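Pyruvate-formate lyase-activating enzyme (Bacteroides vulgatus ATCC 8482, PDB 3CAN) probably acts as an enzyme-activating member of the radical SAM superfamily, whose members are built on a TIM-barrel-like fold of alternating strands and helices. Local coordinates at residues L58-K63 against E79-N84; K83-V88 against E117-L122; F93-R98 against L122-E127. All coordinates share one frame; numbering follows the deposited sequence. Where two conformers were deposited one is given.

Interaction 1: residues L58-K63 against E79-N84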
loop_
_atom_site.group_PDB
_atom_site.type_symbol
_atom_site.label_atom_id
_atom_site.label_comp_id
_atom_site.label_asym_id
_atom_site.label_seq_id
_atom_site.Cartn_x
_atom_site.Cartn_y
_atom_site.Cartn_z
ATOM N N LEU A 58 4.740 12.921 0.330
ATOM C CA LEU A 58 3.610 12.940 -0.583
ATOM C C LEU A 58 3.673 11.727 -1.494
ATOM O O LEU A 58 4.759 11.247 -1.844
ATOM C CB LEU A 58 3.593 14.205 -1.446
ATOM C CG LEU A 58 3.387 15.575 -0.802
ATOM C CD1 LEU A 58 2.960 16.593 -1.849
ATOM C CD2 LEU A 58 2.412 15.557 0.394
ATOM N N LEU A 59 2.497 11.239 -1.873
ATOM C CA LEU A 59 2.344 10.131 -2.806
ATOM C C LEU A 59 1.550 10.656 -3.985
ATOM O O LEU A 59 0.510 11.280 -3.798
ATOM C CB LEU A 59 1.572 8.978 -2.149
ATOM C CG LEU A 59 2.059 8.540 -0.768
ATOM C CD1 LEU A 59 1.081 7.555 -0.141
ATOM C CD2 LEU A 59 3.472 7.936 -0.861
ATOM N N ILE A 60 2.045 10.454 -5.199
ATOM C CA ILE A 60 1.282 10.861 -6.379
ATOM C C ILE A 60 1.277 9.743 -7.404
ATOM O O ILE A 60 2.332 9.176 -7.701
ATOM C CB ILE A 60 1.850 12.158 -7.020
ATOM C CG1 ILE A 60 1.858 13.299 -6.003
ATOM C CG2 ILE A 60 1.017 12.563 -8.231
ATOM C CD1 ILE A 60 2.656 14.550 -6.424
ATOM N N ASP A 61 0.097 9.449 -7.956
ATOM C CA ASP A 61 -0.054 8.464 -9.025
ATOM C C ASP A 61 0.221 9.147 -10.363
ATOM O O ASP A 61 -0.273 10.247 -10.612
ATOM C CB ASP A 61 -1.481 7.910 -9.075
ATOM C CG ASP A 61 -1.809 7.012 -7.916
ATOM O OD1 ASP A 61 -0.920 6.698 -7.109
ATOM O OD2 ASP A 61 -2.989 6.622 -7.811
ATOM N N LEU A 62 0.988 8.482 -11.218
ATOM C CA LEU A 62 1.197 8.946 -12.588
ATOM C C LEU A 62 0.764 7.840 -13.551
ATOM O O LEU A 62 1.579 7.078 -14.059
ATOM C CB LEU A 62 2.658 9.317 -12.784
ATOM C CG LEU A 62 3.053 9.952 -14.110
ATOM C CD1 LEU A 62 2.214 11.215 -14.342
ATOM C CD2 LEU A 62 4.546 10.258 -14.116
ATOM N N LYS A 63 -0.544 7.752 -13.771
ATOM C CA LYS A 63 -1.126 6.646 -14.537
ATOM C C LYS A 63 -0.783 6.710 -16.019
ATOM O O LYS A 63 -0.562 5.673 -16.656
ATOM C CB LYS A 63 -2.645 6.574 -14.332
ATOM C CG LYS A 63 -3.047 5.679 -13.163
ATOM C CD LYS A 63 -4.562 5.552 -13.014
ATOM C CE LYS A 63 -5.086 6.396 -11.850
ATOM N NZ LYS A 63 -6.564 6.607 -11.878
ATOM N N GLU A 79 -3.516 17.082 -16.630
ATOM C CA GLU A 79 -2.871 18.387 -16.534
ATOM C C GLU A 79 -2.584 18.793 -15.073
ATOM O O GLU A 79 -1.468 19.224 -14.730
ATOM C CB GLU A 79 -3.710 19.444 -17.263
ATOM C CG GLU A 79 -3.517 19.449 -18.809
ATOM C CD GLU A 79 -4.269 18.349 -19.586
ATOM O OE1 GLU A 79 -4.823 17.422 -18.991
ATOM O OE2 GLU A 79 -4.306 18.421 -20.832
ATOM N N LEU A 80 -3.583 18.627 -14.205
ATOM C CA LEU A 80 -3.428 18.946 -12.793
ATOM C C LEU A 80 -2.441 18.019 -12.089
ATOM O O LEU A 80 -1.684 18.454 -11.226
ATOM C CB LEU A 80 -4.782 18.846 -12.085
ATOM C CG LEU A 80 -4.765 19.070 -10.576
ATOM C CD1 LEU A 80 -4.261 20.466 -10.267
ATOM C CD2 LEU A 80 -6.154 18.854 -10.002
ATOM N N ILE A 81 -2.468 16.739 -12.438
ATOM C CA ILE A 81 -1.563 15.760 -11.833
ATOM C C ILE A 81 -0.115 16.190 -12.100
ATOM O O ILE A 81 0.713 16.208 -11.194
ATOM C CB ILE A 81 -1.812 14.317 -12.376
ATOM C CG1 ILE A 81 -3.061 13.701 -11.749
ATOM C CG2 ILE A 81 -0.633 13.388 -12.057
ATOM C CD1 ILE A 81 -4.329 14.345 -12.096
ATOM N N LEU A 82 0.168 16.570 -13.343
ATOM C CA LEU A 82 1.519 16.983 -13.705
ATOM C C LEU A 82 1.924 18.281 -13.008
ATOM O O LEU A 82 3.056 18.427 -12.572
ATOM C CB LEU A 82 1.647 17.110 -15.224
ATOM C CG LEU A 82 1.405 15.804 -15.995
ATOM C CD1 LEU A 82 1.562 16.024 -17.506
ATOM C CD2 LEU A 82 2.334 14.699 -15.513
ATOM N N LYS A 83 1.000 19.224 -12.921
ATOM C CA LYS A 83 1.237 20.470 -12.188
ATOM C C LYS A 83 1.588 20.203 -10.724
ATOM O O LYS A 83 2.533 20.790 -10.181
ATOM C CB LYS A 83 -0.010 21.353 -12.273
ATOM C CG LYS A 83 0.140 22.681 -11.585
ATOM C CD LYS A 83 -1.026 23.615 -11.861
ATOM C CE LYS A 83 -1.004 24.156 -13.285
ATOM N NZ LYS A 83 -1.731 23.282 -14.244
ATOM N N ASN A 84 0.845 19.304 -10.092
ATOM C CA ASN A 84 1.077 18.966 -8.678
ATOM C C ASN A 84 2.424 18.302 -8.428
ATOM O O ASN A 84 3.086 18.570 -7.415
ATOM C CB ASN A 84 -0.033 18.051 -8.154
ATOM C CG ASN A 84 -1.322 18.798 -7.868
ATOM O OD1 ASN A 84 -1.344 20.038 -7.855
ATOM N ND2 ASN A 84 -2.423 18.052 -7.695
#
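Ile81 CG2 is the methyl on which three residues of the other segment converge. It lies 3.5 Å from Asp61 O and 4.2 Å from both Ile60 CG2 and Leu62 CD1; beta-branching puts this methyl close to the helix backbone, where it can reach the strand's carbonyl and both side chains. Its torsion (chi1 -77°) sets CG2 anti to the backbone N, facing the strand end, while the other branch ends in CD1, which leads away. Beside it Leu62 CD1 touches Leu82 CD2 at 3.7 Å, the two leucines crossing at about a right angle. Leu82 sets out from the far side of its helix; branched at CG, it carries its methyls one bond further out than an isoleucine's CG2 and so can reach round. No hydrogen bond joins the segments. Asn84 ND2 donates outside the contact, to Leu42 O and Thr40 O, while Ile60 CD1 rests near Asn84 O. Asp61 turns its carboxylate away to a salt bridge with Arg98. Strand 58-61 and helix 79-84 run roughly antiparallel, their axes at 148° and 9.4 Å apart, the usual layering of a helix on a parallel sheet. Ile60 also packs on Ile85 and Val88 of helix 79-90, and strand 57-61 sits between strands 35-38 and 95-101.

Interaction 2: residues K83-V88 against E117-L122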
loop_
_atom_site.group_PDB
_atom_site.type_symbol
_atom_site.label_atom_id
_atom_site.label_comp_id
_atom_site.label_asym_id
_atom_site.label_seq_id
_atom_site.Cartn_x
_atom_site.Cartn_y
_atom_site.Cartn_z
ATOM N N LYS A 83 1.000 19.224 -12.921
ATOM C CA LYS A 83 1.237 20.470 -12.188
ATOM C C LYS A 83 1.588 20.203 -10.724
ATOM O O LYS A 83 2.533 20.790 -10.181
ATOM C CB LYS A 83 -0.010 21.353 -12.273
ATOM C CG LYS A 83 0.140 22.681 -11.585
ATOM C CD LYS A 83 -1.026 23.615 -11.861
ATOM C CE LYS A 83 -1.004 24.156 -13.285
ATOM N NZ LYS A 83 -1.731 23.282 -14.244
ATOM N N ASN A 84 0.845 19.304 -10.092
ATOM C CA ASN A 84 1.077 18.966 -8.678
ATOM C C ASN A 84 2.424 18.302 -8.428
ATOM O O ASN A 84 3.086 18.570 -7.415
ATOM C CB ASN A 84 -0.033 18.051 -8.154
ATOM C CG ASN A 84 -1.322 18.798 -7.868
ATOM O OD1 ASN A 84 -1.344 20.038 -7.855
ATOM N ND2 ASN A 84 -2.423 18.052 -7.695
ATOM N N ILE A 85 2.825 17.424 -9.335
ATOM C CA ILE A 85 4.115 16.780 -9.215
ATOM C C ILE A 85 5.202 17.839 -9.332
ATOM O O ILE A 85 6.142 17.863 -8.539
ATOM C CB ILE A 85 4.329 15.655 -10.259
ATOM C CG1 ILE A 85 3.303 14.529 -10.060
ATOM C CG2 ILE A 85 5.747 15.137 -10.160
ATOM C CD1 ILE A 85 3.233 13.539 -11.211
ATOM N N ARG A 86 5.067 18.743 -10.306
ATOM C CA ARG A 86 6.048 19.815 -10.444
ATOM C C ARG A 86 6.091 20.686 -9.185
ATOM O O ARG A 86 7.168 21.055 -8.729
ATOM C CB ARG A 86 5.763 20.674 -11.676
ATOM C CG ARG A 86 6.832 21.724 -11.964
ATOM C CD ARG A 86 6.637 22.335 -13.351
ATOM N NE ARG A 86 6.947 21.375 -14.406
ATOM C CZ ARG A 86 8.177 21.045 -14.784
ATOM N NH1 ARG A 86 9.246 21.611 -14.225
ATOM N NH2 ARG A 86 8.344 20.155 -15.739
ATOM N N ARG A 87 4.925 20.990 -8.615
ATOM C CA ARG A 87 4.891 21.856 -7.435
ATOM C C ARG A 87 5.619 21.234 -6.248
ATOM O O ARG A 87 6.381 21.925 -5.562
ATOM C CB ARG A 87 3.466 22.241 -7.043
ATOM C CG ARG A 87 3.459 23.493 -6.168
ATOM C CD ARG A 87 2.070 23.945 -5.796
ATOM N NE ARG A 87 2.132 25.119 -4.916
ATOM C CZ ARG A 87 2.271 26.380 -5.336
ATOM N NH1 ARG A 87 2.319 27.368 -4.448
ATOM N NH2 ARG A 87 2.352 26.668 -6.633
ATOM N N VAL A 88 5.396 19.946 -6.008
ATOM C CA VAL A 88 6.068 19.254 -4.923
ATOM C C VAL A 88 7.582 19.207 -5.158
ATOM O O VAL A 88 8.374 19.454 -4.240
ATOM C CB VAL A 88 5.483 17.848 -4.732
ATOM C CG1 VAL A 88 6.171 17.125 -3.587
ATOM C CG2 VAL A 88 3.961 17.953 -4.485
ATOM N N GLU A 117 11.225 11.150 -18.695
ATOM C CA GLU A 117 11.709 12.451 -19.127
ATOM C C GLU A 117 11.101 13.583 -18.327
ATOM O O GLU A 117 11.797 14.530 -17.963
ATOM C CB GLU A 117 11.450 12.633 -20.620
ATOM C CG GLU A 117 12.327 11.737 -21.466
ATOM C CD GLU A 117 12.006 11.700 -22.946
ATOM O OE1 GLU A 117 11.158 12.480 -23.450
ATOM O OE2 GLU A 117 12.663 10.879 -23.640
ATOM N N PHE A 118 9.817 13.470 -18.017
ATOM C CA PHE A 118 9.152 14.458 -17.181
ATOM C C PHE A 118 9.785 14.474 -15.783
ATOM O O PHE A 118 10.249 15.507 -15.304
ATOM C CB PHE A 118 7.663 14.157 -17.139
ATOM C CG PHE A 118 6.922 14.923 -16.100
ATOM C CD1 PHE A 118 6.729 16.283 -16.217
ATOM C CD2 PHE A 118 6.403 14.271 -14.995
ATOM C CE1 PHE A 118 6.039 16.982 -15.250
ATOM C CE2 PHE A 118 5.718 14.954 -14.027
ATOM C CZ PHE A 118 5.549 16.325 -14.137
ATOM N N LEU A 119 9.845 13.308 -15.161
ATOM C CA LEU A 119 10.335 13.206 -13.789
ATOM C C LEU A 119 11.805 13.594 -13.669
ATOM O O LEU A 119 12.205 14.294 -12.720
ATOM C CB LEU A 119 10.080 11.793 -13.240
ATOM C CG LEU A 119 8.602 11.393 -13.082
ATOM C CD1 LEU A 119 8.486 9.919 -12.730
ATOM C CD2 LEU A 119 7.895 12.262 -12.029
ATOM N N ALA A 120 12.621 13.134 -14.618
ATOM C CA ALA A 120 14.059 13.409 -14.594
ATOM C C ALA A 120 14.359 14.908 -14.694
ATOM O O ALA A 120 15.354 15.398 -14.166
ATOM C CB ALA A 120 14.743 12.658 -15.731
ATOM N N SER A 121 13.479 15.634 -15.368
ATOM C CA SER A 121 13.648 17.070 -15.587
ATOM C C SER A 121 13.335 17.916 -14.358
ATOM O O SER A 121 13.690 19.090 -14.310
ATOM C CB SER A 121 12.778 17.517 -16.774
ATOM O OG SER A 121 11.406 17.570 -16.435
ATOM N N LEU A 122 12.674 17.331 -13.361
ATOM C CA LEU A 122 12.280 18.072 -12.178
ATOM C C LEU A 122 13.468 18.334 -11.258
ATOM O O LEU A 122 14.419 17.541 -11.220
ATOM C CB LEU A 122 11.172 17.326 -11.428
ATOM C CG LEU A 122 9.899 17.097 -12.245
ATOM C CD1 LEU A 122 8.912 16.177 -11.496
ATOM C CD2 LEU A 122 9.247 18.441 -12.627
HETATM O O HOH W 1 11.774 20.685 -15.663
#
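Arg86 reaches from helix 79-90 toward the end of helix 109-121, its guanidinium lying against Leu122. From CB the chain runs outward with CG anti to the backbone N (chi1 -174°), which brings CG to 4.1 Å from Leu122 CD2. It continues extended to CD and then bends at chi3, so that NE stays near the same methyl and CZ settles 3.5 Å from Leu122 CD2, which covers one face of the guanidinium. At the tip the two terminal nitrogens part company. NH1 donates to a water at the edge of the group, 3.1 Å away and in its plane, and that water donates in turn to Ser121 O. NH2 comes within 4.0 Å of Phe118 CE1, the guanidinium and ring planes standing 76° apart.

Deeper in, Ile85 does the apolar work. Its CG2 lies 3.6 Å from Leu122 CD1 and also meets Phe118 CE2 and Leu119 CD2, so one methyl packs among three side chains of the partner helix and its end. The ring of Phe118 spans the two layers, with CE2 and CZ against Ile85 and CE1 by Arg86. Ser121, at the outer margin, turns its hydroxyl back on its own helix and donates to Phe118 O at 2.6 Å. The helix segments run roughly parallel, 24° apart, as successive helices do in a beta-alpha repeat, and Ile85 continues inward onto Ile97 of the strand between them.

Chemically, the contact grades from hydrocarbon inside to charge outside: a flat cation can cover a leucine methyl with its face while its edge remains available to water, so the arginine shields the apolar layer while keeping a polar partner.

Interaction 3: residues F93-R98 against L122-E127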
loop_
_atom_site.group_PDB
_atom_site.type_symbol
_atom_site.label_atom_id
_atom_site.label_comp_id
_atom_site.label_asym_id
_atom_site.label_seq_id
_atom_site.Cartn_x
_atom_site.Cartn_y
_atom_site.Cartn_z
ATOM N N PHE A 93 10.477 18.799 -1.618
ATOM C CA PHE A 93 9.782 18.015 -0.609
ATOM C C PHE A 93 9.736 16.547 -1.063
ATOM O O PHE A 93 9.559 16.282 -2.251
ATOM C CB PHE A 93 8.374 18.580 -0.407
ATOM C CG PHE A 93 7.649 18.004 0.771
ATOM C CD1 PHE A 93 7.769 18.570 2.028
ATOM C CD2 PHE A 93 6.856 16.875 0.634
ATOM C CE1 PHE A 93 7.105 18.020 3.112
ATOM C CE2 PHE A 93 6.188 16.343 1.724
ATOM C CZ PHE A 93 6.324 16.909 2.954
ATOM N N PRO A 94 9.912 15.586 -0.120
ATOM C CA PRO A 94 9.939 14.186 -0.520
ATOM C C PRO A 94 8.610 13.677 -1.085
ATOM O O PRO A 94 7.541 13.915 -0.502
ATOM C CB PRO A 94 10.273 13.430 0.771
ATOM C CG PRO A 94 10.394 14.408 1.830
ATOM C CD PRO A 94 10.134 15.759 1.333
ATOM N N TYR A 95 8.696 12.965 -2.198
ATOM C CA TYR A 95 7.521 12.352 -2.792
ATOM C C TYR A 95 7.852 11.017 -3.434
ATOM O O TYR A 95 8.996 10.781 -3.874
ATOM C CB TYR A 95 6.857 13.302 -3.804
ATOM C CG TYR A 95 7.673 13.616 -5.056
ATOM C CD1 TYR A 95 7.344 13.053 -6.281
ATOM C CD2 TYR A 95 8.750 14.492 -5.008
ATOM C CE1 TYR A 95 8.074 13.336 -7.428
ATOM C CE2 TYR A 95 9.489 14.787 -6.159
ATOM C CZ TYR A 95 9.145 14.206 -7.353
ATOM O OH TYR A 95 9.875 14.499 -8.485
ATOM N N TYR A 96 6.842 10.155 -3.490
ATOM C CA TYR A 96 6.887 8.907 -4.237
ATOM C C TYR A 96 5.945 9.043 -5.430
ATOM O O TYR A 96 4.876 9.664 -5.328
ATOM C CB TYR A 96 6.352 7.718 -3.421
ATOM C CG TYR A 96 7.169 7.187 -2.267
ATOM C CD1 TYR A 96 8.308 7.820 -1.799
ATOM C CD2 TYR A 96 6.741 6.041 -1.601
ATOM C CE1 TYR A 96 9.024 7.300 -0.704
ATOM C CE2 TYR A 96 7.441 5.520 -0.528
ATOM C CZ TYR A 96 8.581 6.151 -0.089
ATOM O OH TYR A 96 9.252 5.620 0.986
ATOM N N ILE A 97 6.328 8.418 -6.538
ATOM C CA ILE A 97 5.460 8.285 -7.697
ATOM C C ILE A 97 5.038 6.820 -7.827
ATOM O O ILE A 97 5.874 5.923 -7.775
ATOM C CB ILE A 97 6.174 8.731 -8.987
ATOM C CG1 ILE A 97 6.465 10.234 -8.932
ATOM C CG2 ILE A 97 5.314 8.384 -10.217
ATOM C CD1 ILE A 97 5.225 11.140 -9.058
ATOM N N ARG A 98 3.741 6.585 -7.989
ATOM C CA ARG A 98 3.212 5.259 -8.228
ATOM C C ARG A 98 2.642 5.157 -9.632
ATOM O O ARG A 98 1.894 6.030 -10.067
ATOM C CB ARG A 98 2.150 4.917 -7.191
ATOM C CG ARG A 98 2.705 4.924 -5.778
ATOM C CD ARG A 98 2.424 6.238 -5.094
ATOM N NE ARG A 98 1.025 6.270 -4.660
ATOM C CZ ARG A 98 0.562 5.655 -3.570
ATOM N NH1 ARG A 98 1.387 4.968 -2.775
ATOM N NH2 ARG A 98 -0.732 5.743 -3.261
ATOM N N LEU A 122 12.674 17.331 -13.361
ATOM C CA LEU A 122 12.280 18.072 -12.178
ATOM C C LEU A 122 13.468 18.334 -11.258
ATOM O O LEU A 122 14.419 17.541 -11.220
ATOM C CB LEU A 122 11.172 17.326 -11.428
ATOM C CG LEU A 122 9.899 17.097 -12.245
ATOM C CD1 LEU A 122 8.912 16.177 -11.496
ATOM C CD2 LEU A 122 9.247 18.441 -12.627
ATOM N N PRO A 123 13.434 19.470 -10.532
ATOM C CA PRO A 123 14.563 19.881 -9.706
ATOM C C PRO A 123 14.821 18.963 -8.513
ATOM O O PRO A 123 15.931 18.971 -7.968
ATOM C CB PRO A 123 14.167 21.290 -9.240
ATOM C CG PRO A 123 12.713 21.314 -9.304
ATOM C CD PRO A 123 12.334 20.445 -10.472
ATOM N N ARG A 124 13.790 18.232 -8.078
ATOM C CA ARG A 124 13.934 17.140 -7.110
ATOM C C ARG A 124 13.246 15.922 -7.692
ATOM O O ARG A 124 12.091 16.009 -8.104
ATOM C CB ARG A 124 13.284 17.493 -5.764
ATOM C CG ARG A 124 13.428 16.389 -4.709
ATOM C CD ARG A 124 12.824 16.735 -3.347
ATOM N NE ARG A 124 12.974 15.598 -2.435
ATOM C CZ ARG A 124 13.602 15.626 -1.263
ATOM N NH1 ARG A 124 14.145 16.747 -0.794
ATOM N NH2 ARG A 124 13.692 14.516 -0.549
ATOM N N HIS A 125 13.957 14.799 -7.752
ATOM C CA HIS A 125 13.365 13.551 -8.250
ATOM C C HIS A 125 12.548 12.872 -7.159
ATOM O O HIS A 125 12.745 13.157 -5.959
ATOM C CB HIS A 125 14.457 12.573 -8.686
ATOM C CG HIS A 125 15.235 13.022 -9.879
ATOM N ND1 HIS A 125 16.412 12.415 -10.262
ATOM C CD2 HIS A 125 15.005 14.007 -10.780
ATOM C CE1 HIS A 125 16.873 13.006 -11.352
ATOM N NE2 HIS A 125 16.047 13.984 -11.678
ATOM N N PRO A 126 11.677 11.929 -7.557
ATOM C CA PRO A 126 10.984 11.135 -6.533
ATOM C C PRO A 126 11.962 10.303 -5.720
ATOM O O PRO A 126 13.024 9.884 -6.228
ATOM C CB PRO A 126 10.037 10.225 -7.344
ATOM C CG PRO A 126 10.566 10.234 -8.734
ATOM C CD PRO A 126 11.295 11.533 -8.923
ATOM N N GLU A 127 11.610 10.062 -4.458
ATOM C CA GLU A 127 12.382 9.151 -3.616
ATOM C C GLU A 127 12.472 7.775 -4.263
ATOM O O GLU A 127 13.511 7.101 -4.228
ATOM C CB GLU A 127 11.715 8.990 -2.254
ATOM C CG GLU A 127 11.631 10.264 -1.440
ATOM C CD GLU A 127 12.979 10.872 -1.162
ATOM O OE1 GLU A 127 13.699 10.330 -0.292
ATOM O OE2 GLU A 127 13.325 11.891 -1.795
HETATM O O HOH W 2 11.602 13.204 -3.428
#
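Tyr95 lays one face of its ring against Pro126, whose CA stands 3.8 Å from the ring centroid and 17° off the normal, a CH-pi contact. Its chi1 of 66° places CG between the backbone N and the carbonyl carbon, and the ring is thereby swung round to the 122-127 loop although CB starts out away from it. At the far end OH donates to Arg124 O at 2.7 Å, tilted 17° from the carbonyl plane; this bond anchors the end of the ring, while Pro126 covers one face, and a tyrosine suits a site that needs both a flat apolar face and a polar tip. Pro126 CB also meets Ile97 CG1 at 3.9 Å. The backbone joins in where Glu127 N donates to Tyr95 O at 2.8 Å. This loop follows helix 109-121 and leads into strand 128-133, which pairs in parallel with strand 95-101, so the contact lies at the close of a beta-alpha-beta crossover.

Arg124, extended from CG to NE, spreads its guanidinium face over the Phe93-Pro94 peptide. NH2 forms a salt bridge with Glu127 OE2 at 2.9 Å, and NH1 pairs with Asp92. A water accepts from Arg124 NE and Tyr95 N and donates to His125 O and Glu127 OE2. Glu127 CB lies 3.5 Å from Tyr96 CE1, and the Glu127 carboxylate, further off, is nearly coplanar with the Tyr96 ring.

How the interactions relate
Of the segments in contact, strand 57-61 is the first along the chain, and interaction 1 closes the loop that runs through helix 67-74 to helix 79-90. The same helix then opens interaction 2, the two contacts sharing Lys83 and Asn84. Interaction 3 begins on strand 95-101 before interaction 2 has closed on helix 109-121, and it ends beyond that helix, so these two cross, with Leu122 common to both. Interactions 1 and 3 follow in series but meet in the sheet, where their strands are neighbours. Together they tie helix 79-90 to the strand before it and to helix 109-121, and join strand 95-101 to the loop leading into strand 128-133.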